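Local coordinates for protein beta-galactosidase (PDB 5MUJ) that probably hydrolyses arabinofuranosyl linkages in the plant pectin rhamnogalacturonan II, and binds an oligosaccharide from chain B of that polysaccharide, at residues V242-S247 with N259-H264; T209-K214 with D273-K278. All blocks are in the same frame, centred on the assembly; numbering follows the deposited sequence.

The five successive four-stranded antiparallel sheets of this chain have the look of a five-bladed beta-propeller, and both contacts join the blade of strands 204-212 to 254-255 with what follows it. Contact 2 sets the first strand of that blade against the first strand of the next, 270-279. Contact 1 lies within the loop contact 2 closes: strand 238-247, third in the same blade, pairs with the connection running on to strand 270-279. Their centres are 12 Å apart, and they touch where Val242 CG1 lies 4.2 Å from Ala274 CB. The side chains of Val242 and Ala274 are about 12 and 13 Å from a bound rhamnose, so neither touches it.

Contact 1: V242-S247 with N259-H264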
loop_
_atom_site.group_PDB
_atom_site.type_symbol
_atom_site.label_atom_id
_atom_site.label_comp_id
_atom_site.label_asym_id
_atom_site.label_seq_id
_atom_site.Cartn_x
_atom_site.Cartn_y
_atom_site.Cartn_z
ATOM N N VAL A 242 2.751 -6.040 -10.644
ATOM C CA VAL A 242 1.545 -6.338 -9.874
ATOM C C VAL A 242 0.869 -7.603 -10.396
ATOM O O VAL A 242 0.620 -7.734 -11.614
ATOM C CB VAL A 242 0.566 -5.156 -9.912
ATOM C CG1 VAL A 242 -0.761 -5.554 -9.323
ATOM C CG2 VAL A 242 1.143 -3.965 -9.165
ATOM N N GLY A 243 0.533 -8.495 -9.471
ATOM C CA GLY A 243 -0.195 -9.709 -9.800
ATOM C C GLY A 243 -1.227 -10.069 -8.781
ATOM O O GLY A 243 -1.359 -9.411 -7.773
ATOM N N ILE A 244 -1.954 -11.139 -9.064
ATOM C CA ILE A 244 -3.107 -11.600 -8.321
ATOM C C ILE A 244 -2.896 -13.005 -7.755
ATOM O O ILE A 244 -2.291 -13.916 -8.426
ATOM C CB ILE A 244 -4.343 -11.592 -9.249
ATOM C CG1 ILE A 244 -4.760 -10.152 -9.621
ATOM C CG2 ILE A 244 -5.500 -12.362 -8.656
ATOM C CD1 ILE A 244 -5.852 -10.085 -10.667
ATOM N N ALA A 245 -3.358 -13.222 -6.532
ATOM C CA ALA A 245 -3.439 -14.578 -5.956
ATOM C C ALA A 245 -4.837 -14.796 -5.471
ATOM O O ALA A 245 -5.489 -13.822 -5.121
ATOM C CB ALA A 245 -2.454 -14.796 -4.844
ATOM N N LEU A 246 -5.268 -16.038 -5.340
ATOM C CA LEU A 246 -6.663 -16.368 -5.137
ATOM C C LEU A 246 -6.809 -17.407 -4.025
ATOM O O LEU A 246 -6.002 -18.334 -3.946
ATOM C CB LEU A 246 -7.272 -16.896 -6.446
ATOM C CG LEU A 246 -7.239 -15.925 -7.649
ATOM C CD1 LEU A 246 -7.513 -16.616 -8.987
ATOM C CD2 LEU A 246 -8.161 -14.718 -7.456
ATOM N N SER A 247 -7.870 -17.278 -3.228
ATOM C CA SER A 247 -8.150 -18.177 -2.100
ATOM C C SER A 247 -9.629 -18.310 -1.793
ATOM O O SER A 247 -10.425 -17.400 -2.061
ATOM C CB SER A 247 -7.415 -17.699 -0.852
ATOM O OG SER A 247 -7.568 -18.581 0.246
ATOM N N ASN A 259 -0.690 -13.941 -14.451
ATOM C CA ASN A 259 0.221 -12.951 -13.845
ATOM C C ASN A 259 1.500 -12.677 -14.662
ATOM O O ASN A 259 1.979 -13.585 -15.419
ATOM C CB ASN A 259 0.681 -13.409 -12.473
ATOM C CG ASN A 259 -0.350 -13.195 -11.403
ATOM O OD1 ASN A 259 -1.237 -12.368 -11.566
ATOM N ND2 ASN A 259 -0.269 -13.966 -10.312
ATOM N N PRO A 260 2.095 -11.478 -14.550
ATOM C CA PRO A 260 1.549 -10.287 -13.827
ATOM C C PRO A 260 0.432 -9.610 -14.624
ATOM O O PRO A 260 0.410 -9.694 -15.843
ATOM C CB PRO A 260 2.781 -9.371 -13.673
ATOM C CG PRO A 260 3.761 -9.819 -14.724
ATOM C CD PRO A 260 3.465 -11.261 -15.073
ATOM N N VAL A 261 -0.507 -8.942 -13.950
ATOM C CA VAL A 261 -1.624 -8.299 -14.636
ATOM C C VAL A 261 -1.403 -6.788 -14.900
ATOM O O VAL A 261 -2.195 -6.172 -15.604
ATOM C CB VAL A 261 -2.942 -8.454 -13.853
ATOM C CG1 VAL A 261 -3.280 -9.921 -13.685
ATOM C CG2 VAL A 261 -2.913 -7.707 -12.507
ATOM N N PHE A 262 -0.356 -6.212 -14.319
ATOM C CA PHE A 262 -0.085 -4.801 -14.530
ATOM C C PHE A 262 1.366 -4.500 -14.273
ATOM O O PHE A 262 1.868 -4.790 -13.211
ATOM C CB PHE A 262 -0.944 -3.958 -13.595
ATOM C CG PHE A 262 -0.951 -2.502 -13.932
ATOM C CD1 PHE A 262 -1.303 -2.037 -15.199
ATOM C CD2 PHE A 262 -0.663 -1.586 -12.948
ATOM C CE1 PHE A 262 -1.320 -0.680 -15.489
ATOM C CE2 PHE A 262 -0.665 -0.240 -13.226
ATOM C CZ PHE A 262 -0.991 0.226 -14.492
ATOM N N ALA A 263 2.031 -3.933 -15.280
ATOM C CA ALA A 263 3.439 -3.670 -15.219
ATOM C C ALA A 263 3.775 -2.554 -16.186
ATOM O O ALA A 263 3.039 -2.316 -17.139
ATOM C CB ALA A 263 4.222 -4.911 -15.607
ATOM N N HIS A 264 4.919 -1.918 -15.945
ATOM C CA HIS A 264 5.530 -0.981 -16.885
ATOM C C HIS A 264 6.968 -1.397 -17.154
ATOM O O HIS A 264 7.808 -1.366 -16.269
ATOM C CB HIS A 264 5.452 0.419 -16.293
ATOM C CG HIS A 264 4.052 0.873 -16.080
ATOM N ND1 HIS A 264 3.414 0.768 -14.859
ATOM C CD2 HIS A 264 3.160 1.437 -16.929
ATOM C CE1 HIS A 264 2.187 1.245 -14.975
ATOM N NE2 HIS A 264 2.011 1.664 -16.216
#
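A classic beta bulge, in which Val261 and Phe262 both face Val242, fastens the blade-to-blade connection of this probable propeller to strand 238-247. Val242 O is gripped twice: by Val261 N at 2.9 Å, lying in the carbonyl plane, and by Phe262 N, longer and tilted from that plane. In return Val242 N donates to Phe262 O at 3.0 Å, which completes a single antiparallel hydrogen-bonded pair. Val242 brings its CB over to that of Phe262, while the Phe262 ring, with CG anti to the backbone N (chi1 -168°), leads away from the strand to meet Tyr287 edge-to-face. The apolar Ile244 and Val261 meet beside the bulge, CD1 of the first 4.0 Å from CG1 of the second, the two side chains crossing at about a right angle.

Immediately before Val261 stands Pro260, preceded by a cis peptide bond, with its CB against Val242 O. Just before it, Asn259 uses its carboxamide as a stand-in for a strand backbone, since an amide offers a donor and an acceptor together. ND2 has two acceptors, Ile244 O and Gln198 OE1, and with the OD1 bond these fix the rotation of the amide. Gly243 is the natural residue next to it: a beta carbon there would fall only 2.9 Å from Asn259 CG. The amide engages Ile244 at both backbone groups: Asn259 OD1 accepts from Ile244 N at 2.9 Å, the donor tilted 31° from the carbonyl plane, whereas Ile244 O lies close to the amide plane, 2.8 Å from Asn259 ND2 with an N-H...O angle of 171°.

Contact 2: T209-K214 with D273-K278; sequences TVYWDK and DAHIQK
Tyr211 OH takes the backbone N-H of Ile276 in a nearly straight hydrogen bond of 2.9 Å, with an N-H...O angle of 169°. The phenol is long enough to span the gap between two strands that do not pair directly, and its oxygen can accept from a backbone amide while also bonding water. Around this bond the ring lies against Ile276: Tyr211 CZ is 3.9 Å from Ile276 CB, and the two side chains cross obliquely. Ile276 CB and CG1 give the phenol end an apolar neighbour beside the polar bond.

Two waters widen the junction. One links the same hydroxyl, 2.7 Å from Tyr211 OH, to His275 ND1, lying in the plane of the imidazole at its edge. The other donates to Ala274 O at 2.9 Å and bonds Thr209 OG1, bridging two atoms, Thr209 OG1 and Ala274 O, that stand 4.5 Å apart, too far for a direct hydrogen bond.

The side-chain torsion and a neighbour on the strand place the phenol: with CG anti to the carbonyl carbon (chi1 -62°), Tyr211 extends toward strand 270-279, and Thr209, two residues earlier on the same face, lays CG2 over the ring, 3.4 Å above its plane and toward the rim. A phenylalanine at Tyr211 would probably leave Ile276 N without its acceptor and the water at His275 ND1 without its link to the other strand.

Further out, Met131 from a loop touches both Tyr211 and Ile276, and Phe225 of strand 222-231 packs on Ile276. The strands 209-212 and 273-278 run nearly parallel, 18° apart with axes 8.6 Å from each other, consistent with the first strands of adjacent blades in a probable five-bladed propeller; strands 222-231 and 282-290 come next in their respective sheets.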
loop_
_atom_site.group_PDB
_atom_site.type_symbol
_atom_site.label_atom_id
_atom_site.label_comp_id
_atom_site.label_asym_id
_atom_site.label_seq_id
_atom_site.Cartn_x
_atom_site.Cartn_y
_atom_site.Cartn_z
ATOM N N THR A 209 -2.696 -6.767 -0.668
ATOM C CA THR A 209 -4.008 -6.412 -0.064
ATOM C C THR A 209 -4.984 -7.449 -0.555
ATOM O O THR A 209 -4.959 -7.795 -1.750
ATOM C CB THR A 209 -4.481 -4.994 -0.434
ATOM O OG1 THR A 209 -3.644 -4.044 0.218
ATOM C CG2 THR A 209 -5.893 -4.773 0.005
ATOM N N VAL A 210 -5.740 -8.039 0.349
ATOM C CA VAL A 210 -6.751 -9.042 0.003
ATOM C C VAL A 210 -8.134 -8.419 0.028
ATOM O O VAL A 210 -8.520 -7.754 1.013
ATOM C CB VAL A 210 -6.688 -10.248 0.973
ATOM C CG1 VAL A 210 -7.824 -11.242 0.715
ATOM C CG2 VAL A 210 -5.314 -10.897 0.880
ATOM N N TYR A 211 -8.884 -8.635 -1.043
ATOM C CA TYR A 211 -10.256 -8.144 -1.208
ATOM C C TYR A 211 -11.261 -9.291 -1.105
ATOM O O TYR A 211 -10.949 -10.401 -1.523
ATOM C CB TYR A 211 -10.367 -7.443 -2.574
ATOM C CG TYR A 211 -9.448 -6.238 -2.681
ATOM C CD1 TYR A 211 -9.787 -5.035 -2.024
ATOM C CD2 TYR A 211 -8.262 -6.274 -3.395
ATOM C CE1 TYR A 211 -8.947 -3.936 -2.073
ATOM C CE2 TYR A 211 -7.411 -5.179 -3.447
ATOM C CZ TYR A 211 -7.761 -4.000 -2.793
ATOM O OH TYR A 211 -6.894 -2.934 -2.870
ATOM N N TRP A 212 -12.453 -9.024 -0.545
ATOM C CA TRP A 212 -13.584 -9.954 -0.596
ATOM C C TRP A 212 -14.363 -9.646 -1.880
ATOM O O TRP A 212 -14.917 -8.580 -2.016
ATOM C CB TRP A 212 -14.517 -9.824 0.629
ATOM C CG TRP A 212 -15.749 -10.672 0.504
ATOM C CD1 TRP A 212 -15.799 -12.009 0.235
ATOM C CD2 TRP A 212 -17.112 -10.235 0.615
ATOM N NE1 TRP A 212 -17.104 -12.433 0.180
ATOM C CE2 TRP A 212 -17.933 -11.365 0.408
ATOM C CE3 TRP A 212 -17.720 -8.996 0.868
ATOM C CZ2 TRP A 212 -19.340 -11.294 0.451
ATOM C CZ3 TRP A 212 -19.116 -8.925 0.913
ATOM C CH2 TRP A 212 -19.907 -10.068 0.703
ATOM N N ASP A 213 -14.333 -10.554 -2.855
ATOM C CA ASP A 213 -15.070 -10.403 -4.105
ATOM C C ASP A 213 -16.338 -11.237 -4.005
ATOM O O ASP A 213 -16.312 -12.432 -4.223
ATOM C CB ASP A 213 -14.205 -10.846 -5.297
ATOM C CG ASP A 213 -14.922 -10.688 -6.635
ATOM O OD1 ASP A 213 -16.050 -10.120 -6.677
ATOM O OD2 ASP A 213 -14.371 -11.159 -7.646
ATOM N N LYS A 214 -17.449 -10.602 -3.642
ATOM C CA LYS A 214 -18.745 -11.281 -3.545
ATOM C C LYS A 214 -19.122 -11.994 -4.850
ATOM O O LYS A 214 -19.654 -13.114 -4.844
ATOM C CB LYS A 214 -19.852 -10.281 -3.185
ATOM N N ASP A 273 2.067 -1.068 -5.008
ATOM C CA ASP A 273 1.070 -0.725 -4.011
ATOM C C ASP A 273 -0.306 -0.466 -4.612
ATOM O O ASP A 273 -0.906 0.588 -4.431
ATOM C CB ASP A 273 1.574 0.412 -3.106
ATOM C CG ASP A 273 2.780 -0.013 -2.244
ATOM O OD1 ASP A 273 3.500 -0.983 -2.619
ATOM O OD2 ASP A 273 2.992 0.586 -1.163
ATOM N N ALA A 274 -0.821 -1.469 -5.289
ATOM C CA ALA A 274 -2.137 -1.445 -5.853
ATOM C C ALA A 274 -3.186 -1.335 -4.744
ATOM O O ALA A 274 -3.170 -2.109 -3.777
ATOM C CB ALA A 274 -2.399 -2.660 -6.736
ATOM N N HIS A 275 -4.071 -0.360 -4.937
ATOM C CA HIS A 275 -5.174 -0.006 -4.028
ATOM C C HIS A 275 -6.402 0.158 -4.901
ATOM O O HIS A 275 -6.485 1.100 -5.685
ATOM C CB HIS A 275 -4.817 1.273 -3.217
ATOM C CG HIS A 275 -5.978 1.953 -2.534
ATOM N ND1 HIS A 275 -6.802 1.315 -1.631
ATOM C CD2 HIS A 275 -6.412 3.235 -2.605
ATOM C CE1 HIS A 275 -7.712 2.183 -1.176
ATOM N NE2 HIS A 275 -7.497 3.347 -1.763
ATOM N N ILE A 276 -7.337 -0.777 -4.775
ATOM C CA ILE A 276 -8.516 -0.900 -5.651
ATOM C C ILE A 276 -9.814 -0.484 -4.958
ATOM O O ILE A 276 -10.114 -0.945 -3.860
ATOM C CB ILE A 276 -8.666 -2.342 -6.183
ATOM C CG1 ILE A 276 -7.378 -2.737 -6.919
ATOM C CG2 ILE A 276 -9.876 -2.454 -7.131
ATOM C CD1 ILE A 276 -7.413 -4.102 -7.533
ATOM N N GLN A 277 -10.571 0.400 -5.621
ATOM C CA GLN A 277 -11.940 0.705 -5.227
ATOM C C GLN A 277 -12.882 0.506 -6.403
ATOM O O GLN A 277 -12.468 0.578 -7.555
ATOM C CB GLN A 277 -12.009 2.136 -4.702
ATOM C CG GLN A 277 -11.254 2.243 -3.391
ATOM C CD GLN A 277 -11.455 3.549 -2.698
ATOM O OE1 GLN A 277 -12.597 3.977 -2.466
ATOM N NE2 GLN A 277 -10.342 4.192 -2.339
ATOM N N LYS A 278 -14.131 0.187 -6.104
ATOM C CA LYS A 278 -15.135 -0.051 -7.118
ATOM C C LYS A 278 -15.998 1.208 -7.200
ATOM O O LYS A 278 -16.484 1.693 -6.177
ATOM C CB LYS A 278 -15.964 -1.276 -6.765
ATOM C CG LYS A 278 -16.617 -1.925 -7.979
ATOM C CD LYS A 278 -17.559 -3.053 -7.583
ATOM C CE LYS A 278 -18.629 -3.287 -8.630
ATOM N NZ LYS A 278 -19.273 -4.611 -8.443
HETATM O O HOH W 1 -4.107 -1.299 -1.123
HETATM O O HOH W 2 -7.055 -1.297 -0.749
#